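Local coordinates for PspGI restriction endonuclease (Pyrococcus sp. GI-H, PDB 3BM3), which binds its substrate DNA, with base flipping, and probably cuts it at a specific sequence as a type II restriction endonuclease, at residues I9-P13 and T14-P18; E26-E30 and L31-E35; E105-F108 and T109-N113. The protein carries 2 engineered substitutions. One frame throughout, in Å; residues are numbered along the deposited sequence.

Interaction 1. Residues I9-P13 and T14-P18; sequences ITKKP and TQNIP. With nucleotides of chain B.
Gln15 and Lys12 grip each other twice, in opposite senses. The side-chain carbonyl OE1 of Gln15 accepts from Lys12 N at 3.2 Å, while Gln15 N gives its own hydrogen to Lys12 O at 3.0 Å. Both bonds are bent, and each donor stands well above the plane of the carbonyl it addresses; the second is the backbone bond of a tight 3-10 turn, the first a side-chain bond that folds back over it. Gln15 CG lies beside its backbone N and the chain beyond is extended, which carries the amide back across the turn; its CD lies 3.7 Å from Lys12 CB, and OE1 is close to Lys11 CB as well. One residue on, Asn16 N bonds to Pro13 O at 3.1 Å and continues the turn, while Asn16 OD1 accepts from Asp8 N and ties the turn to the chain before it. Pro13 and Thr14 pack on helix 85-115, where Pro13 meets Leu88 and Thr14 meets Phe92 and Ala95.

The turn presents Thr14 to the DNA. Its OG1 sits between the backbone N and the carbonyl carbon (chi1 58°) and donates to OP2 of nucleotide DT11 of chain B at 2.8 Å, with C3' of DA10 of chain B at 3.3 Å from the same OG1. Replacing the threonine by a valine would probably leave that phosphate oxygen without its hydroxyl donor, the methyl put there being unable to bond. Lys12 runs past the other phosphate, its CD 4.0 Å from OP2 of DA10 of chain B. Since the Thr14 bond goes to a phosphate and not to a base, it can fix the position of the DNA backbone but cannot by itself read the sequence; the positive charge of Lys12 probably adds a longer-range attraction.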
ATOM      1  N   ILE C   9     -21.927  24.237  -1.209  1.00 18.07           N
ATOM      2  CA  ILE C   9     -21.513  23.696   0.083  1.00 18.77           C
ATOM      3  C   ILE C   9     -22.400  22.564   0.585  1.00 18.77           C
ATOM      4  O   ILE C   9     -22.098  21.987   1.612  1.00 20.55           O
ATOM      5  CB  ILE C   9     -21.403  24.783   1.175  1.00 18.75           C
ATOM      6  CG1 ILE C   9     -22.754  25.486   1.378  1.00 20.46           C
ATOM      7  CG2 ILE C   9     -20.241  25.744   0.833  1.00 17.49           C
ATOM      8  CD1 ILE C   9     -22.906  26.083   2.751  1.00 21.55           C
ATOM      9  N   THR C  10     -23.477  22.239  -0.132  1.00 19.83           N
ATOM     10  CA  THR C  10     -24.295  21.081   0.222  1.00 19.77           C
ATOM     11  C   THR C  10     -23.708  19.778  -0.350  1.00 19.87           C
ATOM     12  O   THR C  10     -24.212  18.695  -0.072  1.00 20.74           O
ATOM     13  CB  THR C  10     -25.745  21.233  -0.251  1.00 20.02           C
ATOM     14  OG1 THR C  10     -25.802  21.143  -1.669  1.00 18.92           O
ATOM     15  CG2 THR C  10     -26.345  22.590   0.230  1.00 20.02           C
ATOM     16  N   LYS C  11     -22.665  19.890  -1.160  1.00 19.46           N
ATOM     17  CA  LYS C  11     -21.934  18.702  -1.657  1.00 19.37           C
ATOM     18  C   LYS C  11     -20.755  18.380  -0.746  1.00 18.66           C
ATOM     19  O   LYS C  11     -20.402  19.181   0.110  1.00 18.74           O
ATOM     20  CB  LYS C  11     -21.413  18.943  -3.066  1.00 19.27           C
ATOM     21  CG  LYS C  11     -22.473  19.148  -4.087  1.00 20.33           C
ATOM     22  CD  LYS C  11     -21.849  19.406  -5.429  1.00 22.67           C
ATOM     23  CE  LYS C  11     -22.878  19.455  -6.529  1.00 23.85           C
ATOM     24  NZ  LYS C  11     -22.251  19.844  -7.842  1.00 24.54           N
ATOM     25  N   LYS C  12     -20.168  17.196  -0.928  1.00 17.93           N
ATOM     26  CA  LYS C  12     -18.897  16.894  -0.281  1.00 17.68           C
ATOM     27  C   LYS C  12     -17.928  17.949  -0.822  1.00 16.13           C
ATOM     28  O   LYS C  12     -18.019  18.354  -1.987  1.00 17.01           O
ATOM     29  CB  LYS C  12     -18.404  15.481  -0.586  1.00 18.05           C
ATOM     30  CG  LYS C  12     -19.174  14.354   0.093  1.00 20.76           C
ATOM     31  CD  LYS C  12     -18.606  12.986  -0.293  1.00 24.67           C
ATOM     32  CE  LYS C  12     -19.412  11.874   0.349  1.00 27.81           C
ATOM     33  NZ  LYS C  12     -19.533  10.680  -0.538  1.00 31.96           N
ATOM     34  N   PRO C  13     -17.042  18.461   0.029  1.00 14.80           N
ATOM     35  CA  PRO C  13     -16.201  19.571  -0.416  1.00 14.07           C
ATOM     36  C   PRO C  13     -15.431  19.293  -1.701  1.00 13.57           C
ATOM     37  O   PRO C  13     -15.380  20.115  -2.594  1.00 13.62           O
ATOM     38  CB  PRO C  13     -15.230  19.790   0.758  1.00 13.79           C
ATOM     39  CG  PRO C  13     -15.445  18.668   1.711  1.00 15.77           C
ATOM     40  CD  PRO C  13     -16.776  18.059   1.418  1.00 15.19           C
ATOM     41  N   THR C  14     -14.871  18.096  -1.815  1.00 13.28           N
ATOM     42  CA  THR C  14     -14.032  17.800  -2.939  1.00 12.56           C
ATOM     43  C   THR C  14     -14.821  17.635  -4.220  1.00 12.86           C
ATOM     44  O   THR C  14     -14.244  17.648  -5.325  1.00 13.95           O
ATOM     45  CB  THR C  14     -13.203  16.523  -2.682  1.00 12.85           C
ATOM     46  OG1 THR C  14     -14.111  15.448  -2.429  1.00 14.24           O
ATOM     47  CG2 THR C  14     -12.264  16.690  -1.476  1.00 12.52           C
ATOM     48  N   GLN C  15     -16.132  17.452  -4.096  1.00 13.81           N
ATOM     49  CA  GLN C  15     -16.994  17.368  -5.298  1.00 14.71           C
ATOM     50  C   GLN C  15     -17.136  18.705  -6.006  1.00 14.50           C
ATOM     51  O   GLN C  15     -17.651  18.754  -7.131  1.00 15.54           O
ATOM     52  CB  GLN C  15     -18.347  16.794  -4.973  1.00 15.91           C
ATOM     53  CG  GLN C  15     -18.266  15.366  -4.560  1.00 17.55           C
ATOM     54  CD  GLN C  15     -19.589  14.824  -4.071  1.00 21.63           C
ATOM     55  OE1 GLN C  15     -20.472  15.562  -3.630  1.00 25.03           O
ATOM     56  NE2 GLN C  15     -19.702  13.512  -4.086  1.00 27.97           N
ATOM     57  N   ASN C  16     -16.696  19.768  -5.339  1.00 12.78           N
ATOM     58  CA  ASN C  16     -16.592  21.099  -5.915  1.00 13.49           C
ATOM     59  C   ASN C  16     -15.283  21.391  -6.633  1.00 14.79           C
ATOM     60  O   ASN C  16     -15.138  22.445  -7.274  1.00 15.37           O
ATOM     61  CB  ASN C  16     -16.773  22.138  -4.825  1.00 14.05           C
ATOM     62  CG  ASN C  16     -18.207  22.220  -4.366  1.00 14.66           C
ATOM     63  OD1 ASN C  16     -19.062  22.653  -5.119  1.00 14.83           O
ATOM     64  ND2 ASN C  16     -18.486  21.716  -3.182  1.00 13.96           N
ATOM     65  N   ILE C  17     -14.334  20.476  -6.524  1.00 13.94           N
ATOM     66  CA  ILE C  17     -13.051  20.631  -7.171  1.00 14.47           C
ATOM     67  C   ILE C  17     -13.097  19.926  -8.517  1.00 14.37           C
ATOM     68  O   ILE C  17     -13.395  18.734  -8.586  1.00 13.90           O
ATOM     69  CB  ILE C  17     -11.867  20.057  -6.348  1.00 14.74           C
ATOM     70  CG1 ILE C  17     -11.797  20.708  -4.954  1.00 14.06           C
ATOM     71  CG2 ILE C  17     -10.595  20.257  -7.146  1.00 14.07           C
ATOM     72  CD1 ILE C  17     -10.777  20.149  -4.063  1.00 15.62           C
ATOM     73  N   PRO C  18     -12.799  20.651  -9.596  1.00 14.50           N
ATOM     74  CA  PRO C  18     -12.827  20.044 -10.910  1.00 14.78           C
ATOM     75  C   PRO C  18     -12.023  18.748 -10.981  1.00 14.68           C
ATOM     76  O   PRO C  18     -11.029  18.603 -10.263  1.00 13.86           O
ATOM     77  CB  PRO C  18     -12.189  21.119 -11.779  1.00 14.99           C
ATOM     78  CG  PRO C  18     -12.627  22.385 -11.132  1.00 15.31           C
ATOM     79  CD  PRO C  18     -12.518  22.094  -9.673  1.00 15.08           C
TER
ATOM     80  P    DT B  11     -12.411  13.727  -4.890  1.00 11.17           P
ATOM     81  OP1  DT B  11     -11.634  14.907  -5.303  1.00 10.78           O
ATOM     82  OP2  DT B  11     -13.874  13.838  -4.676  1.00 10.71           O
ATOM     83  O5'  DT B  11     -12.148  12.559  -5.939  1.00 12.66           O
ATOM     84  C5'  DT B  11     -10.822  12.249  -6.350  1.00 14.20           C
ATOM     85  C4'  DT B  11     -10.798  10.892  -7.011  1.00 17.40           C
ATOM     86  O4'  DT B  11     -11.151   9.876  -6.059  1.00 17.35           O
ATOM     87  C3'  DT B  11     -11.823  10.722  -8.125  1.00 22.02           C
ATOM     88  O3'  DT B  11     -11.283  11.250  -9.341  1.00 28.68           O
ATOM     89  C2'  DT B  11     -12.062   9.219  -8.148  1.00 23.15           C
ATOM     90  C1'  DT B  11     -11.521   8.727  -6.802  1.00 20.11           C
ATOM     91  N1   DT B  11     -12.449   7.934  -5.981  1.00 19.80           N
ATOM     92  C2   DT B  11     -12.115   6.621  -5.759  1.00 18.49           C
ATOM     93  O2   DT B  11     -11.122   6.101  -6.243  1.00 20.16           O
ATOM     94  N3   DT B  11     -12.985   5.938  -4.953  1.00 20.12           N
ATOM     95  C4   DT B  11     -14.138   6.420  -4.369  1.00 20.28           C
ATOM     96  O4   DT B  11     -14.814   5.685  -3.653  1.00 21.26           O
ATOM     97  C5   DT B  11     -14.444   7.804  -4.667  1.00 18.35           C
ATOM     98  C7   DT B  11     -15.687   8.408  -4.097  1.00 21.48           C
ATOM     99  C6   DT B  11     -13.595   8.483  -5.448  1.00 17.99           C
ATOM    100  P    DA B  10     -14.445  11.913   1.358  1.00  8.99           P
ATOM    101  OP1  DA B  10     -14.728  13.343   1.670  1.00 10.75           O
ATOM    102  OP2  DA B  10     -15.559  10.956   1.241  1.00  9.38           O
ATOM    103  O5'  DA B  10     -13.598  11.922   0.017  1.00  8.75           O
ATOM    104  C5'  DA B  10     -12.379  12.642  -0.027  1.00  8.85           C
ATOM    105  C4'  DA B  10     -11.654  12.377  -1.322  1.00  9.69           C
ATOM    106  O4'  DA B  10     -11.183  11.014  -1.353  1.00  9.81           O
ATOM    107  C3'  DA B  10     -12.510  12.559  -2.568  1.00  9.58           C
ATOM    108  O3'  DA B  10     -11.717  13.171  -3.568  1.00 10.31           O
ATOM    109  C2'  DA B  10     -12.898  11.138  -2.949  1.00 10.99           C
ATOM    110  C1'  DA B  10     -11.690  10.333  -2.496  1.00 10.26           C
ATOM    111  N9   DA B  10     -12.013   8.980  -2.064  1.00 10.53           N
ATOM    112  C8   DA B  10     -13.053   8.593  -1.257  1.00  9.41           C
ATOM    113  N7   DA B  10     -13.074   7.311  -0.998  1.00 12.86           N
ATOM    114  C5   DA B  10     -11.976   6.817  -1.689  1.00 12.34           C
ATOM    115  C6   DA B  10     -11.449   5.532  -1.806  1.00 16.69           C
ATOM    116  N6   DA B  10     -11.973   4.472  -1.188  1.00 13.76           N
ATOM    117  N1   DA B  10     -10.353   5.369  -2.579  1.00 15.84           N
ATOM    118  C2   DA B  10      -9.823   6.448  -3.176  1.00 16.42           C
ATOM    119  N3   DA B  10     -10.224   7.720  -3.128  1.00 10.80           N
ATOM    120  C4   DA B  10     -11.320   7.833  -2.359  1.00 12.40           C
TER

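Interaction 2. Residues E26-E30 and L31-E35; sequences EAITE and LNVDE
Ala27 and Leu31 make a regular bond of helix 20-31: Leu31 N reaches Ala27 O at 2.9 Å, and Leu31 CG settles over the same oxygen at 3.4 Å. The Leu31 side chain goes on to touch Met58 and Lys62 of helix 52-80, and Ala27 meets Leu59 of that helix.

Ile28 takes part with both backbone and side chain. Its carbonyl oxygen accepts, in the carbonyl plane, from Val33 N at 2.9 Å, five residues on, and also receives a hydrogen from a water. Its CG2, anti to the backbone N, lies 4.0 Å from Val33 CB and brushes Asp34 OD1, the side chains meeting at a slant.

Thr29 O then takes Asn32 N at 3.0 Å, with the donor far above the carbonyl plane. Together with the Val33 bond this is a Schellman motif, in which Asn32 leaves the helix with positive phi (42°) and the chain turns straight into helix 33-38. Asn32 is also the N-cap of that next helix: its OD1 accepts from Glu35 N at 3.2 Å along a bent line. The water links the two helix ends, donating to Ile28 O and to Asn32 OD1 and accepting from Asp34 N at 2.9 Å. Thr29 OG1 is engaged one turn back, at the carbonyl of Glu25.

Glu30 closes the first segment with an extended side chain that leads away from the turn and rests against Lys62 of helix 52-80.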
ATOM      1  N   GLU C  26      -6.151  21.766 -18.174  1.00 18.03           N
ATOM      2  CA  GLU C  26      -5.861  23.157 -17.871  1.00 18.99           C
ATOM      3  C   GLU C  26      -4.355  23.395 -17.806  1.00 18.18           C
ATOM      4  O   GLU C  26      -3.836  24.373 -18.375  1.00 18.59           O
ATOM      5  CB  GLU C  26      -6.498  23.550 -16.558  1.00 19.33           C
ATOM      6  CG  GLU C  26      -6.346  24.987 -16.228  1.00 23.26           C
ATOM      7  CD  GLU C  26      -7.309  25.425 -15.141  1.00 26.96           C
ATOM      8  OE1 GLU C  26      -8.118  24.574 -14.638  1.00 28.13           O
ATOM      9  OE2 GLU C  26      -7.235  26.631 -14.810  1.00 31.61           O
ATOM     10  N   ALA C  27      -3.668  22.493 -17.116  1.00 17.60           N
ATOM     11  CA  ALA C  27      -2.219  22.554 -16.966  1.00 16.89           C
ATOM     12  C   ALA C  27      -1.541  22.421 -18.324  1.00 16.98           C
ATOM     13  O   ALA C  27      -0.580  23.117 -18.588  1.00 16.99           O
ATOM     14  CB  ALA C  27      -1.714  21.463 -16.038  1.00 17.11           C
ATOM     15  N   ILE C  28      -2.010  21.471 -19.132  1.00 17.10           N
ATOM     16  CA  ILE C  28      -1.461  21.268 -20.483  1.00 17.78           C
ATOM     17  C   ILE C  28      -1.521  22.572 -21.279  1.00 18.01           C
ATOM     18  O   ILE C  28      -0.542  22.962 -21.954  1.00 18.09           O
ATOM     19  CB  ILE C  28      -2.194  20.147 -21.213  1.00 17.17           C
ATOM     20  CG1 ILE C  28      -1.730  18.792 -20.670  1.00 17.90           C
ATOM     21  CG2 ILE C  28      -1.998  20.268 -22.734  1.00 18.50           C
ATOM     22  CD1 ILE C  28      -2.577  17.622 -21.068  1.00 17.68           C
ATOM     23  N   THR C  29      -2.667  23.239 -21.210  1.00 18.60           N
ATOM     24  CA  THR C  29      -2.869  24.503 -21.911  1.00 20.32           C
ATOM     25  C   THR C  29      -1.905  25.556 -21.381  1.00 21.70           C
ATOM     26  O   THR C  29      -1.139  26.162 -22.140  1.00 22.40           O
ATOM     27  CB  THR C  29      -4.313  24.974 -21.759  1.00 20.15           C
ATOM     28  OG1 THR C  29      -5.158  24.023 -22.411  1.00 19.87           O
ATOM     29  CG2 THR C  29      -4.514  26.339 -22.400  1.00 20.79           C
ATOM     30  N   GLU C  30      -1.923  25.727 -20.067  1.00 22.61           N
ATOM     31  CA  GLU C  30      -1.084  26.708 -19.400  1.00 23.75           C
ATOM     32  C   GLU C  30       0.399  26.561 -19.689  1.00 23.27           C
ATOM     33  O   GLU C  30       1.067  27.566 -19.960  1.00 23.82           O
ATOM     34  CB  GLU C  30      -1.361  26.715 -17.897  1.00 24.35           C
ATOM     35  CG  GLU C  30      -2.734  27.313 -17.609  1.00 26.47           C
ATOM     36  CD  GLU C  30      -3.050  27.431 -16.130  1.00 28.87           C
ATOM     37  OE1 GLU C  30      -4.243  27.678 -15.805  1.00 33.95           O
ATOM     38  OE2 GLU C  30      -2.121  27.323 -15.300  1.00 32.86           O
ATOM     39  N   LEU C  31       0.895  25.324 -19.690  1.00 22.31           N
ATOM     40  CA  LEU C  31       2.305  25.029 -19.939  1.00 22.14           C
ATOM     41  C   LEU C  31       2.647  24.886 -21.425  1.00 21.81           C
ATOM     42  O   LEU C  31       3.803  24.665 -21.770  1.00 22.27           O
ATOM     43  CB  LEU C  31       2.696  23.717 -19.249  1.00 22.47           C
ATOM     44  CG  LEU C  31       2.689  23.738 -17.718  1.00 22.94           C
ATOM     45  CD1 LEU C  31       2.997  22.336 -17.191  1.00 24.74           C
ATOM     46  CD2 LEU C  31       3.675  24.793 -17.161  1.00 23.94           C
ATOM     47  N   ASN C  32       1.650  24.986 -22.285  1.00 21.25           N
ATOM     48  CA  ASN C  32       1.785  24.585 -23.684  1.00 21.76           C
ATOM     49  C   ASN C  32       2.561  23.277 -23.820  1.00 21.38           C
ATOM     50  O   ASN C  32       3.562  23.159 -24.540  1.00 20.33           O
ATOM     51  CB  ASN C  32       2.390  25.694 -24.555  1.00 22.52           C
ATOM     52  CG  ASN C  32       2.068  25.495 -26.048  1.00 24.39           C
ATOM     53  OD1 ASN C  32       1.562  24.422 -26.456  1.00 26.40           O
ATOM     54  ND2 ASN C  32       2.365  26.508 -26.870  1.00 28.21           N
ATOM     55  N   VAL C  33       2.068  22.279 -23.113  1.00 20.04           N
ATOM     56  CA  VAL C  33       2.649  20.944 -23.156  1.00 20.17           C
ATOM     57  C   VAL C  33       2.611  20.336 -24.556  1.00 20.22           C
ATOM     58  O   VAL C  33       3.484  19.563 -24.917  1.00 20.01           O
ATOM     59  CB  VAL C  33       1.952  20.015 -22.144  1.00 19.74           C
ATOM     60  CG1 VAL C  33       2.200  18.543 -22.456  1.00 19.81           C
ATOM     61  CG2 VAL C  33       2.414  20.380 -20.737  1.00 20.38           C
ATOM     62  N   ASP C  34       1.613  20.680 -25.350  1.00 20.90           N
ATOM     63  CA  ASP C  34       1.544  20.121 -26.687  1.00 22.02           C
ATOM     64  C   ASP C  34       2.732  20.594 -27.508  1.00 21.88           C
ATOM     65  O   ASP C  34       3.256  19.836 -28.305  1.00 21.40           O
ATOM     66  CB  ASP C  34       0.219  20.415 -27.350  1.00 23.31           C
ATOM     67  CG  ASP C  34      -0.937  19.698 -26.663  1.00 25.69           C
ATOM     68  OD1 ASP C  34      -0.699  18.744 -25.859  1.00 26.83           O
ATOM     69  OD2 ASP C  34      -2.091  20.093 -26.925  1.00 32.37           O
ATOM     70  N   GLU C  35       3.205  21.805 -27.245  1.00 21.74           N
ATOM     71  CA  GLU C  35       4.403  22.288 -27.933  1.00 22.48           C
ATOM     72  C   GLU C  35       5.672  21.658 -27.358  1.00 21.72           C
ATOM     73  O   GLU C  35       6.618  21.394 -28.102  1.00 21.46           O
ATOM     74  CB  GLU C  35       4.460  23.818 -27.938  1.00 23.26           C
ATOM     75  CG  GLU C  35       5.371  24.457 -26.895  1.00 27.30           C
ATOM     76  CD  GLU C  35       6.821  24.542 -27.347  1.00 32.03           C
ATOM     77  OE1 GLU C  35       7.073  24.970 -28.502  1.00 36.11           O
ATOM     78  OE2 GLU C  35       7.716  24.196 -26.538  1.00 37.01           O
TER
HETATM   79  O   HOH W   1      -0.664  22.458 -25.067  1.00 22.26           O

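Interaction 3. Residues E105-F108 and T109-N113; sequences EIIF and TKLLN
One turn of the long helix 85-115, part of the EcoRII C-terminal family region of the PDDEXK clan, brings Ile106 and Phe108 against Thr109, Lys110 and Leu112. Ile106 O takes two hydrogens: Lys110 N at 3.0 Å, the usual helical bond, and Thr109 OG1 at 2.6 Å. The hydroxyl comes in the carbonyl plane on a lone pair, and chi1 of 71° turns it back along the helix to do so; Thr109 CG2 then rests 3.1 Å from Glu105 O. Ile106 and Lys110 run side by side, with Ile106 CG2 at 4.1 Å from Lys110 CE. The lysine chain bends at chi2 (-52°), and its NZ ends in a salt bridge with Glu25 of helix 20-31.

On another side, the Phe108 ring meets Leu112 obliquely, CD2 lying 3.7 Å from Leu112 CD1. The Phe139 and Phe250 rings also meet Phe108, and Leu112 continues the apolar patch onto Ile253. Phe108 and Leu112 thus give the helix an apolar face against helix 249-259, while Ile106 and Ile107 pack on helix 20-31; the Thr109 hydroxyl spends its hydrogen on its own helix, so it has a partner even where packing covers part of the residue.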
ATOM      1  N   GLU C 105      -1.138   8.985 -13.760  1.00 12.55           N
ATOM      2  CA  GLU C 105      -1.629   8.035 -14.722  1.00 12.98           C
ATOM      3  C   GLU C 105      -2.129   8.760 -15.953  1.00 11.98           C
ATOM      4  O   GLU C 105      -1.843   8.364 -17.080  1.00 12.08           O
ATOM      5  CB  GLU C 105      -2.692   7.151 -14.080  1.00 13.29           C
ATOM      6  CG  GLU C 105      -2.011   6.312 -12.976  1.00 20.01           C
ATOM      7  CD  GLU C 105      -2.872   5.345 -12.167  1.00 28.82           C
ATOM      8  OE1 GLU C 105      -3.740   4.658 -12.755  1.00 35.82           O
ATOM      9  OE2 GLU C 105      -2.583   5.207 -10.941  1.00 32.05           O
ATOM     10  N   ILE C 106      -2.823   9.881 -15.760  1.00 11.62           N
ATOM     11  CA  ILE C 106      -3.254  10.666 -16.922  1.00 11.61           C
ATOM     12  C   ILE C 106      -2.093  11.212 -17.747  1.00 11.80           C
ATOM     13  O   ILE C 106      -2.082  11.119 -18.973  1.00 11.40           O
ATOM     14  CB  ILE C 106      -4.175  11.805 -16.519  1.00 12.46           C
ATOM     15  CG1 ILE C 106      -5.471  11.209 -15.952  1.00 10.99           C
ATOM     16  CG2 ILE C 106      -4.416  12.721 -17.722  1.00 13.39           C
ATOM     17  CD1 ILE C 106      -6.378  12.192 -15.226  1.00 12.27           C
ATOM     18  N   ILE C 107      -1.125  11.778 -17.049  1.00 11.03           N
ATOM     19  CA  ILE C 107       0.075  12.283 -17.671  1.00 12.59           C
ATOM     20  C   ILE C 107       0.750  11.182 -18.483  1.00 13.15           C
ATOM     21  O   ILE C 107       1.121  11.390 -19.632  1.00 13.30           O
ATOM     22  CB  ILE C 107       0.976  12.852 -16.580  1.00 13.12           C
ATOM     23  CG1 ILE C 107       0.304  14.128 -16.033  1.00 14.32           C
ATOM     24  CG2 ILE C 107       2.352  13.129 -17.135  1.00 13.24           C
ATOM     25  CD1 ILE C 107       1.013  14.684 -14.783  1.00 14.86           C
ATOM     26  N   PHE C 108       0.847   9.991 -17.903  1.00 11.46           N
ATOM     27  CA  PHE C 108       1.425   8.855 -18.582  1.00 12.62           C
ATOM     28  C   PHE C 108       0.680   8.599 -19.895  1.00 12.97           C
ATOM     29  O   PHE C 108       1.327   8.383 -20.933  1.00 13.78           O
ATOM     30  CB  PHE C 108       1.403   7.626 -17.675  1.00 12.43           C
ATOM     31  CG  PHE C 108       2.293   6.521 -18.147  1.00 12.09           C
ATOM     32  CD1 PHE C 108       3.648   6.556 -17.865  1.00 15.29           C
ATOM     33  CD2 PHE C 108       1.783   5.436 -18.870  1.00 15.52           C
ATOM     34  CE1 PHE C 108       4.479   5.533 -18.309  1.00 15.51           C
ATOM     35  CE2 PHE C 108       2.618   4.416 -19.288  1.00 14.93           C
ATOM     36  CZ  PHE C 108       3.953   4.480 -18.992  1.00 14.30           C
ATOM     37  N   THR C 109      -0.657   8.643 -19.875  1.00 11.91           N
ATOM     38  CA  THR C 109      -1.437   8.420 -21.096  1.00 14.03           C
ATOM     39  C   THR C 109      -1.165   9.468 -22.163  1.00 13.61           C
ATOM     40  O   THR C 109      -1.177   9.178 -23.339  1.00 13.30           O
ATOM     41  CB  THR C 109      -2.963   8.306 -20.843  1.00 14.82           C
ATOM     42  OG1 THR C 109      -3.507   9.576 -20.489  1.00 17.91           O
ATOM     43  CG2 THR C 109      -3.221   7.364 -19.722  1.00 14.49           C
ATOM     44  N   LYS C 110      -0.960  10.700 -21.736  1.00 13.94           N
ATOM     45  CA  LYS C 110      -0.679  11.771 -22.672  1.00 14.89           C
ATOM     46  C   LYS C 110       0.595  11.471 -23.427  1.00 14.31           C
ATOM     47  O   LYS C 110       0.699  11.740 -24.643  1.00 14.90           O
ATOM     48  CB  LYS C 110      -0.560  13.083 -21.907  1.00 15.95           C
ATOM     49  CG  LYS C 110      -1.831  13.500 -21.222  1.00 19.64           C
ATOM     50  CD  LYS C 110      -3.035  13.517 -22.187  1.00 22.26           C
ATOM     51  CE  LYS C 110      -4.280  14.087 -21.542  1.00 25.88           C
ATOM     52  NZ  LYS C 110      -5.523  13.773 -22.351  1.00 26.39           N
ATOM     53  N   LEU C 111       1.573  10.945 -22.692  1.00 13.73           N
ATOM     54  CA  LEU C 111       2.853  10.531 -23.303  1.00 12.38           C
ATOM     55  C   LEU C 111       2.663   9.328 -24.214  1.00 12.49           C
ATOM     56  O   LEU C 111       3.130   9.327 -25.335  1.00 11.01           O
ATOM     57  CB  LEU C 111       3.902  10.249 -22.255  1.00 13.01           C
ATOM     58  CG  LEU C 111       4.399  11.529 -21.560  1.00 14.76           C
ATOM     59  CD1 LEU C 111       5.018  11.242 -20.195  1.00 16.51           C
ATOM     60  CD2 LEU C 111       5.395  12.266 -22.465  1.00 15.94           C
ATOM     61  N   LEU C 112       1.890   8.339 -23.754  1.00 11.56           N
ATOM     62  CA  LEU C 112       1.579   7.198 -24.601  1.00 12.63           C
ATOM     63  C   LEU C 112       0.970   7.660 -25.935  1.00 13.12           C
ATOM     64  O   LEU C 112       1.368   7.228 -27.002  1.00 13.01           O
ATOM     65  CB  LEU C 112       0.637   6.239 -23.882  1.00 12.52           C
ATOM     66  CG  LEU C 112       1.280   5.475 -22.699  1.00 12.54           C
ATOM     67  CD1 LEU C 112       0.202   4.603 -22.070  1.00 12.62           C
ATOM     68  CD2 LEU C 112       2.529   4.618 -23.066  1.00 11.35           C
ATOM     69  N   ASN C 113       0.008   8.559 -25.861  1.00 13.26           N
ATOM     70  CA  ASN C 113      -0.690   9.038 -27.046  1.00 14.58           C
ATOM     71  C   ASN C 113       0.267   9.669 -28.017  1.00 14.75           C
ATOM     72  O   ASN C 113       0.202   9.415 -29.219  1.00 15.08           O
ATOM     73  CB  ASN C 113      -1.754  10.059 -26.672  1.00 14.13           C
ATOM     74  CG  ASN C 113      -2.932   9.426 -25.996  1.00 17.19           C
ATOM     75  OD1 ASN C 113      -3.093   8.208 -26.028  1.00 18.21           O
ATOM     76  ND2 ASN C 113      -3.769  10.244 -25.395  1.00 18.05           N
TER

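Interactions 2 and 3 touch, their centres about 14 Å apart: Ile28 CD1 of helix 20-31 packs on Lys110 CE at 4.0 Å. Interaction 1 stands off, its centre about 26 Å from that of interaction 2 and about 27 Å from that of interaction 3, with nearest atoms about 6 Å and about 9 Å away respectively. Helix 85-115 nevertheless joins it to interaction 3, since Ile17 lies on Phe92 and Arg99 bonds to the carbonyls of Ile17 and Pro18. Interaction 1 bonds a DNA phosphate directly; in interaction 3 Glu105 packs on a sugar, whereas the nearest atom of interaction 2 is about 8 Å from the DNA.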